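PDB 3EC3: protein disulfide-isomerase A4 from Rattus norvegicus, which catalyses the rearrangement of disulfide bonds in proteins within the endoplasmic reticulum, this chain being its noncatalytic pair of thioredoxin-like b domains. Local coordinates for residues G31-G35 against V36-G40; Y44-A47 against A48-R52; F144-D147 against Y148-A151; D217-R220 against E221-M224. The protein carries 1 engineered substitution. All coordinates share one frame; numbering follows the deposited sequence.

Contact 1. Residues G31-G35 against V36-G40; sequences GVFQG and VGDPG
Asp38 turns its carboxylate back onto Phe33 and Gln34 at the strand-to-helix junction of a thioredoxin-like domain, where it is the N-cap of helix 39-51. Gln34 N donates to Asp38 OD2 at 2.8 Å and 177°, and OD2 accepts with its lone pair anti to the other oxygen. A water donates to both Gln34 OE1 and Asp38 OD2. The second oxygen serves the helix: Gly40 N reaches Asp38 OD1 at 3.2 Å, coming from above the carboxylate plane. With CG anti to the backbone N (chi1 -174°), the group lies between these two amides. Its plane stands 89° to the Phe33 ring, and OD2 sits at the ring edge, 3.6 Å from Phe33 CD2, while Gly40 C lies over one face of the ring, 3.5 Å from Phe33 CE2. An alanine in place of Asp38 would be likely to leave Gln34 N and Gly40 N without their carboxylate mate and the helix start uncapped. Catalytic thioredoxin domains carry their CXXC motif at this junction; this loop has no cysteine. Further out, Phe61 and Val97 also pack on Phe33. A type I turn from Gly35 to Asp38 joins the two segments, with Asp38 N donating to Gly35 O at 3.1 Å.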
ATOM      1  N   GLY A  31       8.668  -6.888  13.737  1.00 15.30           N
ATOM      2  CA  GLY A  31       9.565  -6.446  14.829  1.00 16.05           C
ATOM      3  C   GLY A  31      10.720  -7.429  14.972  1.00 16.75           C
ATOM      4  O   GLY A  31      10.492  -8.639  15.165  1.00 17.79           O
ATOM      5  N   VAL A  32      11.960  -6.938  14.936  1.00 15.04           N
ATOM      6  CA  VAL A  32      13.118  -7.851  15.042  1.00 13.70           C
ATOM      7  C   VAL A  32      13.870  -7.492  16.313  1.00 14.09           C
ATOM      8  O   VAL A  32      14.510  -6.438  16.369  1.00 14.38           O
ATOM      9  CB  VAL A  32      14.072  -7.682  13.832  1.00 14.31           C
ATOM     10  CG1 VAL A  32      15.306  -8.645  13.926  1.00 14.36           C
ATOM     11  CG2 VAL A  32      13.310  -7.886  12.462  1.00 13.63           C
ATOM     12  N   PHE A  33      13.838  -8.378  17.290  1.00 14.25           N
ATOM     13  CA  PHE A  33      14.282  -8.081  18.661  1.00 14.48           C
ATOM     14  C   PHE A  33      15.146  -9.168  19.225  1.00 14.76           C
ATOM     15  O   PHE A  33      15.244 -10.237  18.647  1.00 16.74           O
ATOM     16  CB  PHE A  33      13.061  -7.738  19.533  1.00 15.25           C
ATOM     17  CG  PHE A  33      12.390  -6.461  19.075  1.00 14.26           C
ATOM     18  CD1 PHE A  33      11.177  -6.517  18.373  1.00 16.91           C
ATOM     19  CD2 PHE A  33      13.041  -5.217  19.255  1.00 16.71           C
ATOM     20  CE1 PHE A  33      10.570  -5.340  17.902  1.00 17.06           C
ATOM     21  CE2 PHE A  33      12.459  -4.037  18.775  1.00 18.09           C
ATOM     22  CZ  PHE A  33      11.214  -4.101  18.088  1.00 15.72           C
ATOM     23  N   GLN A  34      15.776  -8.905  20.358  1.00 15.76           N
ATOM     24  CA  GLN A  34      16.708  -9.883  20.935  1.00 17.21           C
ATOM     25  C   GLN A  34      15.992 -11.006  21.682  1.00 17.39           C
ATOM     26  O   GLN A  34      16.472 -12.127  21.758  1.00 16.34           O
ATOM     27  CB  GLN A  34      17.712  -9.163  21.818  1.00 18.42           C
ATOM     28  CG  GLN A  34      18.450  -8.023  21.036  1.00 21.55           C
ATOM     29  CD  GLN A  34      19.563  -7.436  21.815  1.00 28.03           C
ATOM     30  OE1 GLN A  34      19.691  -6.201  21.906  1.00 31.59           O
ATOM     31  NE2 GLN A  34      20.367  -8.303  22.445  1.00 26.96           N
ATOM     32  N   GLY A  35      14.806 -10.718  22.189  1.00 17.88           N
ATOM     33  CA  GLY A  35      14.050 -11.722  22.914  1.00 17.73           C
ATOM     34  C   GLY A  35      12.798 -11.167  23.542  1.00 18.65           C
ATOM     35  O   GLY A  35      12.499  -9.981  23.438  1.00 18.23           O
ATOM     36  N   VAL A  36      12.087 -12.029  24.251  1.00 18.14           N
ATOM     37  CA  VAL A  36      10.758 -11.696  24.724  1.00 18.47           C
ATOM     38  C   VAL A  36      10.727 -10.617  25.866  1.00 17.09           C
ATOM     39  O   VAL A  36       9.700  -9.990  26.100  1.00 16.35           O
ATOM     40  CB  VAL A  36      10.029 -12.989  25.098  1.00 18.70           C
ATOM     41  CG1 VAL A  36      10.674 -13.644  26.335  1.00 19.40           C
ATOM     42  CG2 VAL A  36       8.555 -12.702  25.339  1.00 23.74           C
ATOM     43  N   GLY A  37      11.875 -10.352  26.487  1.00 15.80           N
ATOM     44  CA  GLY A  37      11.971  -9.328  27.548  1.00 15.59           C
ATOM     45  C   GLY A  37      12.640  -8.053  27.048  1.00 16.43           C
ATOM     46  O   GLY A  37      12.867  -7.125  27.836  1.00 14.68           O
ATOM     47  N   ASP A  38      12.935  -7.995  25.740  1.00 15.26           N
ATOM     48  CA  ASP A  38      13.655  -6.862  25.116  1.00 18.55           C
ATOM     49  C   ASP A  38      12.803  -5.566  25.258  1.00 18.69           C
ATOM     50  O   ASP A  38      11.675  -5.522  24.794  1.00 19.60           O
ATOM     51  CB  ASP A  38      13.942  -7.231  23.626  1.00 19.08           C
ATOM     52  CG  ASP A  38      14.802  -6.205  22.888  1.00 25.89           C
ATOM     53  OD1 ASP A  38      14.940  -5.088  23.405  1.00 32.43           O
ATOM     54  OD2 ASP A  38      15.340  -6.508  21.765  1.00 27.93           O
ATOM     55  N   PRO A  39      13.301  -4.532  25.958  1.00 19.59           N
ATOM     56  CA  PRO A  39      12.441  -3.358  26.110  1.00 19.77           C
ATOM     57  C   PRO A  39      11.859  -2.840  24.753  1.00 19.59           C
ATOM     58  O   PRO A  39      10.711  -2.413  24.714  1.00 18.74           O
ATOM     59  CB  PRO A  39      13.374  -2.366  26.807  1.00 20.07           C
ATOM     60  CG  PRO A  39      14.236  -3.228  27.652  1.00 20.02           C
ATOM     61  CD  PRO A  39      14.563  -4.361  26.716  1.00 19.74           C
ATOM     62  N   GLY A  40      12.626  -2.935  23.660  1.00 19.53           N
ATOM     63  CA  GLY A  40      12.147  -2.459  22.354  1.00 19.84           C
ATOM     64  C   GLY A  40      10.973  -3.314  21.887  1.00 19.86           C
ATOM     65  O   GLY A  40       9.963  -2.815  21.347  1.00 20.14           O
TER
HETATM   66  O   HOH W   1      17.004  -5.199  20.421  1.00 36.48           O

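Contact 2. Residues Y44-A47 against A48-R52; sequences YQDA and ANTLR
Thr50 places OG1 anti to its own carbonyl carbon and beside its backbone N (chi1 -66°), which tips the hydroxyl back over the preceding helical turn toward Asp46 O. The resulting bond is weak, with Thr50 OG1 3.4 Å from Asp46 O, and the same carbonyl also takes a weak bond from Thr50 N. Thr50 thus sends two weak bonds to one carbonyl. One residue earlier, Asn49 has CG anti to the backbone N (chi1 176°), and its amide oxygen meets Arg52, three residues on: Arg52 NH1 donates to Asn49 OD1 at 2.9 Å, in the plane of both the guanidinium and the carbonyl. A bond lying flat in both groups is likely to restrain the rotation of each.

The backbone of 44-51 is helical: Ala48 N bonds Tyr44 O at 2.8 Å, and the same step links Asn49 N to Gln45 O and Leu51 N to Ala47 O. In the beta-alpha-beta unit formed with strands 28-32 and 57-60, this helix sets Ala48 and Leu51 on Phe57 and hydrogen-bonds Tyr44 OH to His58 O. Ala47 and Leu51 face helix 103-113, through Ile106 and Val110 respectively.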
ATOM      1  N   TYR A  44       7.137  -2.178  20.939  1.00 17.66           N
ATOM      2  CA  TYR A  44       6.511  -2.645  19.680  1.00 18.15           C
ATOM      3  C   TYR A  44       5.137  -3.276  19.946  1.00 18.60           C
ATOM      4  O   TYR A  44       4.158  -2.928  19.274  1.00 18.08           O
ATOM      5  CB  TYR A  44       7.465  -3.636  18.994  1.00 17.42           C
ATOM      6  CG  TYR A  44       6.878  -4.294  17.739  1.00 18.53           C
ATOM      7  CD1 TYR A  44       6.601  -5.655  17.705  1.00 16.59           C
ATOM      8  CD2 TYR A  44       6.630  -3.541  16.595  1.00 20.02           C
ATOM      9  CE1 TYR A  44       6.067  -6.253  16.555  1.00 19.50           C
ATOM     10  CE2 TYR A  44       6.096  -4.113  15.457  1.00 19.58           C
ATOM     11  CZ  TYR A  44       5.806  -5.484  15.453  1.00 19.94           C
ATOM     12  OH  TYR A  44       5.309  -6.055  14.281  1.00 18.52           O
ATOM     13  N   GLN A  45       5.046  -4.157  20.957  1.00 19.98           N
ATOM     14  CA  GLN A  45       3.774  -4.819  21.296  1.00 20.96           C
ATOM     15  C   GLN A  45       2.720  -3.793  21.736  1.00 22.15           C
ATOM     16  O   GLN A  45       1.547  -3.994  21.481  1.00 21.74           O
ATOM     17  CB  GLN A  45       3.930  -5.952  22.360  1.00 22.74           C
ATOM     18  CG  GLN A  45       4.474  -7.353  21.838  1.00 24.36           C
ATOM     19  CD  GLN A  45       3.433  -8.232  21.038  1.00 26.06           C
ATOM     20  OE1 GLN A  45       2.461  -7.705  20.476  1.00 29.81           O
ATOM     21  NE2 GLN A  45       3.669  -9.569  20.972  1.00 20.61           N
ATOM     22  N   ASP A  46       3.148  -2.739  22.439  1.00 23.20           N
ATOM     23  CA  ASP A  46       2.259  -1.614  22.852  1.00 24.13           C
ATOM     24  C   ASP A  46       1.671  -0.893  21.627  1.00 23.59           C
ATOM     25  O   ASP A  46       0.454  -0.711  21.532  1.00 22.72           O
ATOM     26  CB  ASP A  46       3.064  -0.656  23.719  1.00 24.75           C
ATOM     27  CG  ASP A  46       2.212   0.378  24.439  1.00 30.20           C
ATOM     28  OD1 ASP A  46       1.161   0.811  23.918  1.00 35.48           O
ATOM     29  OD2 ASP A  46       2.640   0.789  25.538  1.00 34.27           O
ATOM     30  N   ALA A  47       2.543  -0.499  20.705  1.00 22.57           N
ATOM     31  CA  ALA A  47       2.133   0.058  19.412  1.00 23.82           C
ATOM     32  C   ALA A  47       1.192  -0.860  18.603  1.00 24.03           C
ATOM     33  O   ALA A  47       0.204  -0.401  18.000  1.00 25.37           O
ATOM     34  CB  ALA A  47       3.368   0.383  18.571  1.00 22.50           C
ATOM     35  N   ALA A  48       1.548  -2.137  18.531  1.00 24.07           N
ATOM     36  CA  ALA A  48       0.783  -3.128  17.789  1.00 24.12           C
ATOM     37  C   ALA A  48      -0.630  -3.290  18.379  1.00 24.41           C
ATOM     38  O   ALA A  48      -1.621  -3.401  17.653  1.00 24.22           O
ATOM     39  CB  ALA A  48       1.515  -4.445  17.820  1.00 24.48           C
ATOM     40  N   ASN A  49      -0.710  -3.303  19.709  1.00 25.03           N
ATOM     41  CA  ASN A  49      -1.988  -3.458  20.384  1.00 26.20           C
ATOM     42  C   ASN A  49      -2.955  -2.354  19.977  1.00 26.57           C
ATOM     43  O   ASN A  49      -4.121  -2.615  19.667  1.00 26.00           O
ATOM     44  CB  ASN A  49      -1.833  -3.472  21.912  1.00 25.79           C
ATOM     45  CG  ASN A  49      -3.168  -3.542  22.595  1.00 28.23           C
ATOM     46  OD1 ASN A  49      -3.922  -4.504  22.393  1.00 29.99           O
ATOM     47  ND2 ASN A  49      -3.521  -2.487  23.331  1.00 28.89           N
ATOM     48  N   THR A  50      -2.445  -1.128  19.938  1.00 27.15           N
ATOM     49  CA  THR A  50      -3.229   0.024  19.547  1.00 27.84           C
ATOM     50  C   THR A  50      -3.723  -0.090  18.109  1.00 28.11           C
ATOM     51  O   THR A  50      -4.870   0.254  17.807  1.00 28.44           O
ATOM     52  CB  THR A  50      -2.411   1.314  19.755  1.00 27.91           C
ATOM     53  OG1 THR A  50      -2.173   1.488  21.159  1.00 27.74           O
ATOM     54  CG2 THR A  50      -3.139   2.516  19.237  1.00 29.87           C
ATOM     55  N   LEU A  51      -2.860  -0.581  17.225  1.00 27.64           N
ATOM     56  CA  LEU A  51      -3.191  -0.705  15.796  1.00 27.31           C
ATOM     57  C   LEU A  51      -3.767  -2.067  15.355  1.00 27.09           C
ATOM     58  O   LEU A  51      -3.951  -2.305  14.159  1.00 26.96           O
ATOM     59  CB  LEU A  51      -1.969  -0.341  14.939  1.00 26.48           C
ATOM     60  CG  LEU A  51      -1.433   1.092  14.905  1.00 26.83           C
ATOM     61  CD1 LEU A  51      -0.140   1.177  14.095  1.00 26.69           C
ATOM     62  CD2 LEU A  51      -2.478   2.062  14.301  1.00 28.46           C
ATOM     63  N   ARG A  52      -4.113  -2.928  16.307  1.00 27.51           N
ATOM     64  CA  ARG A  52      -4.449  -4.345  16.012  1.00 28.48           C
ATOM     65  C   ARG A  52      -5.678  -4.608  15.121  1.00 29.01           C
ATOM     66  O   ARG A  52      -5.767  -5.670  14.502  1.00 28.68           O
ATOM     67  CB  ARG A  52      -4.579  -5.164  17.315  1.00 29.16           C
ATOM     68  CG  ARG A  52      -5.863  -4.924  18.111  1.00 28.17           C
ATOM     69  CD  ARG A  52      -5.791  -5.587  19.504  1.00 29.69           C
ATOM     70  NE  ARG A  52      -5.548  -7.038  19.414  1.00 31.77           N
ATOM     71  CZ  ARG A  52      -4.814  -7.741  20.272  1.00 34.03           C
ATOM     72  NH1 ARG A  52      -4.219  -7.143  21.299  1.00 32.46           N
ATOM     73  NH2 ARG A  52      -4.667  -9.052  20.098  1.00 36.18           N
TER

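Contact 3. Residues F144-D147 against Y148-A151; sequences FSFD and YRTA
The start of helix 149-163, entered from the loop after strand 135-140 in the second thioredoxin-like domain, brings Ser145 and Phe146 against Tyr148 and Arg149. Ser145 O is the main acceptor: Tyr148 N, at the N-cap position, donates to it at 3.0 Å, and Arg149 N adds a weak bond at 127°. Ser145 OG is held by Asp143 OD1 and stands in the plane of the Tyr148 ring at its edge, 3.5 Å from Tyr148 CD1.

Arg149 has CG between its backbone N and carbonyl carbon (chi1 63°), and from there the extended chain runs back along the loop, with Arg149 CB 3.6 Å from Phe144 O. Its guanidinium then receives Phe146 CD2 over one face, 3.6 Å from Arg149 NH2. The ring and guanidinium planes are 70° apart, which is far from a parallel stack.

Water completes the polar pattern. One molecule joins Phe144 O to Arg149 NH1; a second joins Phe146 O to Thr150 N, and a third accepts from Ala151 N while donating weakly to Asp147 O. First-turn amides, which have no earlier helical carbonyls to bond, are thus met by loop carbonyls directly or through water, as is typical of a solvent-facing helix N-terminus, here after a thioredoxin-fold strand.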
ATOM      1  N   PHE A 144      -3.836 -10.925  -9.982  1.00 16.30           N
ATOM      2  CA  PHE A 144      -2.454 -11.267  -9.668  1.00 16.69           C
ATOM      3  C   PHE A 144      -2.144 -12.777  -9.770  1.00 17.87           C
ATOM      4  O   PHE A 144      -1.041 -13.237  -9.362  1.00 18.33           O
ATOM      5  CB  PHE A 144      -2.081 -10.735  -8.262  1.00 18.11           C
ATOM      6  CG  PHE A 144      -1.998  -9.240  -8.209  1.00 19.31           C
ATOM      7  CD1 PHE A 144      -3.043  -8.489  -7.663  1.00 20.66           C
ATOM      8  CD2 PHE A 144      -0.848  -8.592  -8.678  1.00 16.84           C
ATOM      9  CE1 PHE A 144      -2.965  -7.053  -7.651  1.00 18.53           C
ATOM     10  CE2 PHE A 144      -0.759  -7.174  -8.683  1.00 20.36           C
ATOM     11  CZ  PHE A 144      -1.831  -6.426  -8.120  1.00 18.13           C
ATOM     12  N   SER A 145      -3.090 -13.561 -10.300  1.00 17.37           N
ATOM     13  CA  SER A 145      -2.848 -14.989 -10.475  1.00 17.43           C
ATOM     14  C   SER A 145      -1.733 -15.177 -11.537  1.00 17.92           C
ATOM     15  O   SER A 145      -1.470 -14.270 -12.351  1.00 16.82           O
ATOM     16  CB  SER A 145      -4.157 -15.708 -10.919  1.00 19.62           C
ATOM     17  OG  SER A 145      -4.481 -15.332 -12.288  1.00 17.37           O
ATOM     18  N   PHE A 146      -1.125 -16.363 -11.555  1.00 17.14           N
ATOM     19  CA  PHE A 146      -0.037 -16.685 -12.479  1.00 17.64           C
ATOM     20  C   PHE A 146      -0.341 -16.295 -13.945  1.00 17.34           C
ATOM     21  O   PHE A 146       0.496 -15.672 -14.642  1.00 17.52           O
ATOM     22  CB  PHE A 146       0.266 -18.194 -12.373  1.00 16.69           C
ATOM     23  CG  PHE A 146       1.461 -18.632 -13.201  1.00 20.27           C
ATOM     24  CD1 PHE A 146       1.293 -19.301 -14.419  1.00 20.16           C
ATOM     25  CD2 PHE A 146       2.757 -18.347 -12.758  1.00 21.29           C
ATOM     26  CE1 PHE A 146       2.417 -19.709 -15.201  1.00 25.38           C
ATOM     27  CE2 PHE A 146       3.898 -18.741 -13.522  1.00 22.93           C
ATOM     28  CZ  PHE A 146       3.735 -19.405 -14.734  1.00 22.37           C
ATOM     29  N   ASP A 147      -1.527 -16.651 -14.425  1.00 16.55           N
ATOM     30  CA  ASP A 147      -1.853 -16.417 -15.841  1.00 15.60           C
ATOM     31  C   ASP A 147      -2.118 -14.957 -16.205  1.00 16.60           C
ATOM     32  O   ASP A 147      -2.076 -14.605 -17.424  1.00 16.51           O
ATOM     33  CB  ASP A 147      -3.059 -17.297 -16.324  1.00 13.74           C
ATOM     34  CG  ASP A 147      -2.681 -18.727 -16.542  1.00 13.61           C
ATOM     35  OD1 ASP A 147      -1.462 -19.023 -16.644  1.00 13.96           O
ATOM     36  OD2 ASP A 147      -3.587 -19.612 -16.615  1.00 12.41           O
ATOM     37  N   TYR A 148      -2.425 -14.104 -15.213  1.00 15.62           N
ATOM     38  CA  TYR A 148      -2.853 -12.729 -15.531  1.00 17.69           C
ATOM     39  C   TYR A 148      -2.002 -11.617 -14.932  1.00 16.70           C
ATOM     40  O   TYR A 148      -2.242 -10.440 -15.195  1.00 16.66           O
ATOM     41  CB  TYR A 148      -4.346 -12.530 -15.147  1.00 16.48           C
ATOM     42  CG  TYR A 148      -5.195 -13.415 -15.994  1.00 17.99           C
ATOM     43  CD1 TYR A 148      -5.544 -14.710 -15.584  1.00 16.29           C
ATOM     44  CD2 TYR A 148      -5.584 -12.984 -17.276  1.00 22.13           C
ATOM     45  CE1 TYR A 148      -6.297 -15.583 -16.461  1.00 16.56           C
ATOM     46  CE2 TYR A 148      -6.282 -13.804 -18.129  1.00 19.76           C
ATOM     47  CZ  TYR A 148      -6.643 -15.084 -17.727  1.00 20.33           C
ATOM     48  OH  TYR A 148      -7.386 -15.841 -18.622  1.00 19.33           O
ATOM     49  N   ARG A 149      -1.053 -11.992 -14.089  1.00 17.40           N
ATOM     50  CA  ARG A 149      -0.296 -11.001 -13.303  1.00 16.79           C
ATOM     51  C   ARG A 149       0.667 -10.188 -14.180  1.00 17.89           C
ATOM     52  O   ARG A 149       0.957  -9.036 -13.870  1.00 17.46           O
ATOM     53  CB  ARG A 149       0.489 -11.690 -12.191  1.00 16.92           C
ATOM     54  CG  ARG A 149       1.560 -12.657 -12.656  1.00 18.66           C
ATOM     55  CD  ARG A 149       2.090 -13.441 -11.480  1.00 21.69           C
ATOM     56  NE  ARG A 149       3.289 -14.181 -11.872  1.00 25.45           N
ATOM     57  CZ  ARG A 149       3.849 -15.164 -11.164  1.00 29.70           C
ATOM     58  NH1 ARG A 149       3.319 -15.558 -10.012  1.00 25.11           N
ATOM     59  NH2 ARG A 149       4.951 -15.767 -11.620  1.00 29.94           N
ATOM     60  N   THR A 150       1.170 -10.763 -15.284  1.00 17.76           N
ATOM     61  CA  THR A 150       2.020  -9.964 -16.161  1.00 18.60           C
ATOM     62  C   THR A 150       1.263  -8.747 -16.696  1.00 17.92           C
ATOM     63  O   THR A 150       1.774  -7.612 -16.610  1.00 17.18           O
ATOM     64  CB  THR A 150       2.631 -10.824 -17.297  1.00 20.27           C
ATOM     65  OG1 THR A 150       3.495 -11.765 -16.663  1.00 20.88           O
ATOM     66  CG2 THR A 150       3.536  -9.977 -18.230  1.00 22.07           C
ATOM     67  N   ALA A 151       0.069  -8.976 -17.244  1.00 16.35           N
ATOM     68  CA  ALA A 151      -0.753  -7.883 -17.758  1.00 16.90           C
ATOM     69  C   ALA A 151      -1.153  -6.893 -16.662  1.00 16.30           C
ATOM     70  O   ALA A 151      -1.217  -5.692 -16.893  1.00 15.63           O
ATOM     71  CB  ALA A 151      -2.004  -8.433 -18.534  1.00 18.13           C
TER
HETATM   72  O   HOH W   2       0.606 -15.344  -8.745  1.00 27.96           O
HETATM   73  O   HOH W   3       0.936 -13.562 -16.265  1.00 24.38           O
HETATM   74  O   HOH W   4      -0.628 -11.685 -18.121  1.00 23.88           O

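Contact 4. Residues D217-R220 against E221-M224; sequences DALR and EFVM. Unlike the reference sequence in segment 217-220: Arg220 (reference Gln).
Arg220 and Met224 (a selenomethionine) lie side by side and point the same way along one flank of helix 216-227. Arg220 is an engineered substitution, glutamine in the reference sequence. Met224 CE meets the guanidinium edgewise, near its plane, with 3.2 Å to Arg220 NH2, and Arg220 NE is 4.1 Å from Met224 CG. The arginine leaves the helix with CG anti to the backbone N (chi1 -152°) and bends at chi2, while the selenomethionine chain bends at its own chi2 to run alongside. Another face of the helix is apolar: Leu219 CD1 approaches the edge of the Phe222 ring, 4.3 Å from Phe222 CD1, and comes within 4.4 Å of Val223 CG2.

Both pairings ride on regular helical bonds, among them Met224 N to Arg220 O at 2.9 Å and Val223 N to Leu219 O at 3.2 Å, the latter at 177°. Leu219 packs on Val138 and Ala197 of the sheet, and Val223 on Val136. The chemistry thus divides the helix: the Leu219 and Val223 face is apolar and is the one packed against the sheet, whereas on the Arg220 flank a salt bridge from Arg220 NH1 to Asp165 OD2 probably balances the charge of the engineered arginine, and the guanidinium edge meets Met224 CE without a polar bond.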
ATOM      1  N   ASP A 217       1.467   9.397 -19.715  1.00 34.09           N
ATOM      2  CA  ASP A 217       1.252  10.792 -20.138  1.00 34.75           C
ATOM      3  C   ASP A 217      -0.166  11.291 -19.902  1.00 33.75           C
ATOM      4  O   ASP A 217      -0.369  12.361 -19.304  1.00 34.24           O
ATOM      5  CB  ASP A 217       1.609  10.954 -21.611  1.00 35.13           C
ATOM      6  CG  ASP A 217       3.097  10.866 -21.856  1.00 38.52           C
ATOM      7  OD1 ASP A 217       3.874  11.130 -20.911  1.00 41.70           O
ATOM      8  OD2 ASP A 217       3.496  10.527 -22.991  1.00 43.07           O
ATOM      9  N   ALA A 218      -1.137  10.503 -20.356  1.00 32.84           N
ATOM     10  CA  ALA A 218      -2.535  10.839 -20.213  1.00 32.36           C
ATOM     11  C   ALA A 218      -2.902  10.895 -18.731  1.00 32.12           C
ATOM     12  O   ALA A 218      -3.541  11.862 -18.268  1.00 30.16           O
ATOM     13  CB  ALA A 218      -3.378   9.828 -20.948  1.00 33.21           C
ATOM     14  N   LEU A 219      -2.467   9.880 -17.968  1.00 32.05           N
ATOM     15  CA  LEU A 219      -2.646   9.926 -16.535  1.00 32.50           C
ATOM     16  C   LEU A 219      -1.934  11.127 -15.904  1.00 33.48           C
ATOM     17  O   LEU A 219      -2.511  11.794 -15.056  1.00 35.03           O
ATOM     18  CB  LEU A 219      -2.201   8.605 -15.863  1.00 32.51           C
ATOM     19  CG  LEU A 219      -2.413   8.558 -14.332  1.00 32.98           C
ATOM     20  CD1 LEU A 219      -3.904   8.613 -14.005  1.00 36.54           C
ATOM     21  CD2 LEU A 219      -1.736   7.280 -13.720  1.00 31.61           C
ATOM     22  N   ARG A 220      -0.702  11.422 -16.306  1.00 34.60           N
ATOM     23  CA  ARG A 220      -0.001  12.587 -15.731  1.00 36.05           C
ATOM     24  C   ARG A 220      -0.725  13.935 -15.990  1.00 35.63           C
ATOM     25  O   ARG A 220      -0.728  14.822 -15.129  1.00 34.46           O
ATOM     26  CB  ARG A 220       1.464  12.696 -16.200  1.00 36.75           C
ATOM     27  CG  ARG A 220       2.329  13.397 -15.135  1.00 41.08           C
ATOM     28  CD  ARG A 220       3.399  14.340 -15.660  1.00 47.71           C
ATOM     29  NE  ARG A 220       3.778  15.300 -14.606  1.00 52.72           N
ATOM     30  CZ  ARG A 220       4.828  15.179 -13.782  1.00 53.49           C
ATOM     31  NH1 ARG A 220       5.651  14.145 -13.893  1.00 53.58           N
ATOM     32  NH2 ARG A 220       5.075  16.116 -12.859  1.00 54.07           N
ATOM     33  N   GLU A 221      -1.331  14.048 -17.170  1.00 35.73           N
ATOM     34  CA  GLU A 221      -2.086  15.243 -17.578  1.00 36.52           C
ATOM     35  C   GLU A 221      -3.345  15.465 -16.738  1.00 35.81           C
ATOM     36  O   GLU A 221      -3.650  16.591 -16.349  1.00 36.03           O
ATOM     37  CB  GLU A 221      -2.431  15.144 -19.062  1.00 35.99           C
ATOM     38  CG  GLU A 221      -1.189  15.075 -19.940  1.00 37.90           C
ATOM     39  CD  GLU A 221      -1.475  15.032 -21.455  1.00 39.50           C
ATOM     40  OE1 GLU A 221      -2.529  14.503 -21.897  1.00 45.04           O
ATOM     41  OE2 GLU A 221      -0.610  15.509 -22.213  1.00 41.03           O
ATOM     42  N   PHE A 222      -4.059  14.378 -16.469  1.00 35.04           N
ATOM     43  CA  PHE A 222      -5.266  14.338 -15.643  1.00 35.34           C
ATOM     44  C   PHE A 222      -4.989  14.775 -14.196  1.00 35.11           C
ATOM     45  O   PHE A 222      -5.699  15.632 -13.653  1.00 33.52           O
ATOM     46  CB  PHE A 222      -5.844  12.911 -15.718  1.00 36.34           C
ATOM     47  CG  PHE A 222      -7.034  12.644 -14.824  1.00 37.39           C
ATOM     48  CD1 PHE A 222      -6.995  11.569 -13.919  1.00 38.25           C
ATOM     49  CD2 PHE A 222      -8.204  13.395 -14.926  1.00 38.38           C
ATOM     50  CE1 PHE A 222      -8.087  11.268 -13.102  1.00 38.51           C
ATOM     51  CE2 PHE A 222      -9.307  13.114 -14.114  1.00 38.78           C
ATOM     52  CZ  PHE A 222      -9.252  12.049 -13.197  1.00 38.96           C
ATOM     53  N   VAL A 223      -3.953  14.188 -13.585  1.00 34.92           N
ATOM     54  CA  VAL A 223      -3.489  14.587 -12.243  1.00 35.21           C
ATOM     55  C   VAL A 223      -2.997  16.059 -12.201  1.00 35.82           C
ATOM     56  O   VAL A 223      -3.297  16.797 -11.247  1.00 35.82           O
ATOM     57  CB  VAL A 223      -2.396  13.605 -11.714  1.00 35.30           C
ATOM     58  CG1 VAL A 223      -1.770  14.097 -10.413  1.00 36.57           C
ATOM     59  CG2 VAL A 223      -2.997  12.164 -11.556  1.00 33.62           C
HETATM   60  N   MSE A 224      -2.238  16.473 -13.210  1.00 35.87           N
HETATM   61  CA  MSE A 224      -1.772  17.858 -13.302  1.00 37.14           C
HETATM   62  C   MSE A 224      -2.967  18.815 -13.406  1.00 36.57           C
HETATM   63  O   MSE A 224      -3.008  19.859 -12.724  1.00 36.98           O
HETATM   64  CB  MSE A 224      -0.821  18.059 -14.490  1.00 38.53           C
HETATM   65  CG  MSE A 224       0.658  17.861 -14.162  1.00 41.93           C
HETATM   66 SE   MSE A 224       1.265  19.162 -12.797  0.70 52.09          SE
HETATM   67  CE  MSE A 224       3.164  18.640 -12.561  1.00 45.51           C
TER

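Contacts 1 and 2 belong to one beta-alpha-beta unit of the first domain and share helix 39-51. Their centres are 14 Å apart, and they touch where Phe33 CE1 packs 3.7 Å from Tyr44 CB, so the loop residue Phe33 rests on the helix a turn or so in. Contacts 3 and 4 lie in the second domain, centres 26 Å apart and nearest atoms about 13 Å apart, on different helices. Contact 3 occupies a strand-to-helix junction comparable with that of contact 1, yet their centres are 39 Å apart. Contacts 1 and 4, on opposite sides of the chain's centre, are separated most, at 46 Å between centres. These are noncatalytic domains: the chain holds no cysteine, so no redox centre lies near any of the four.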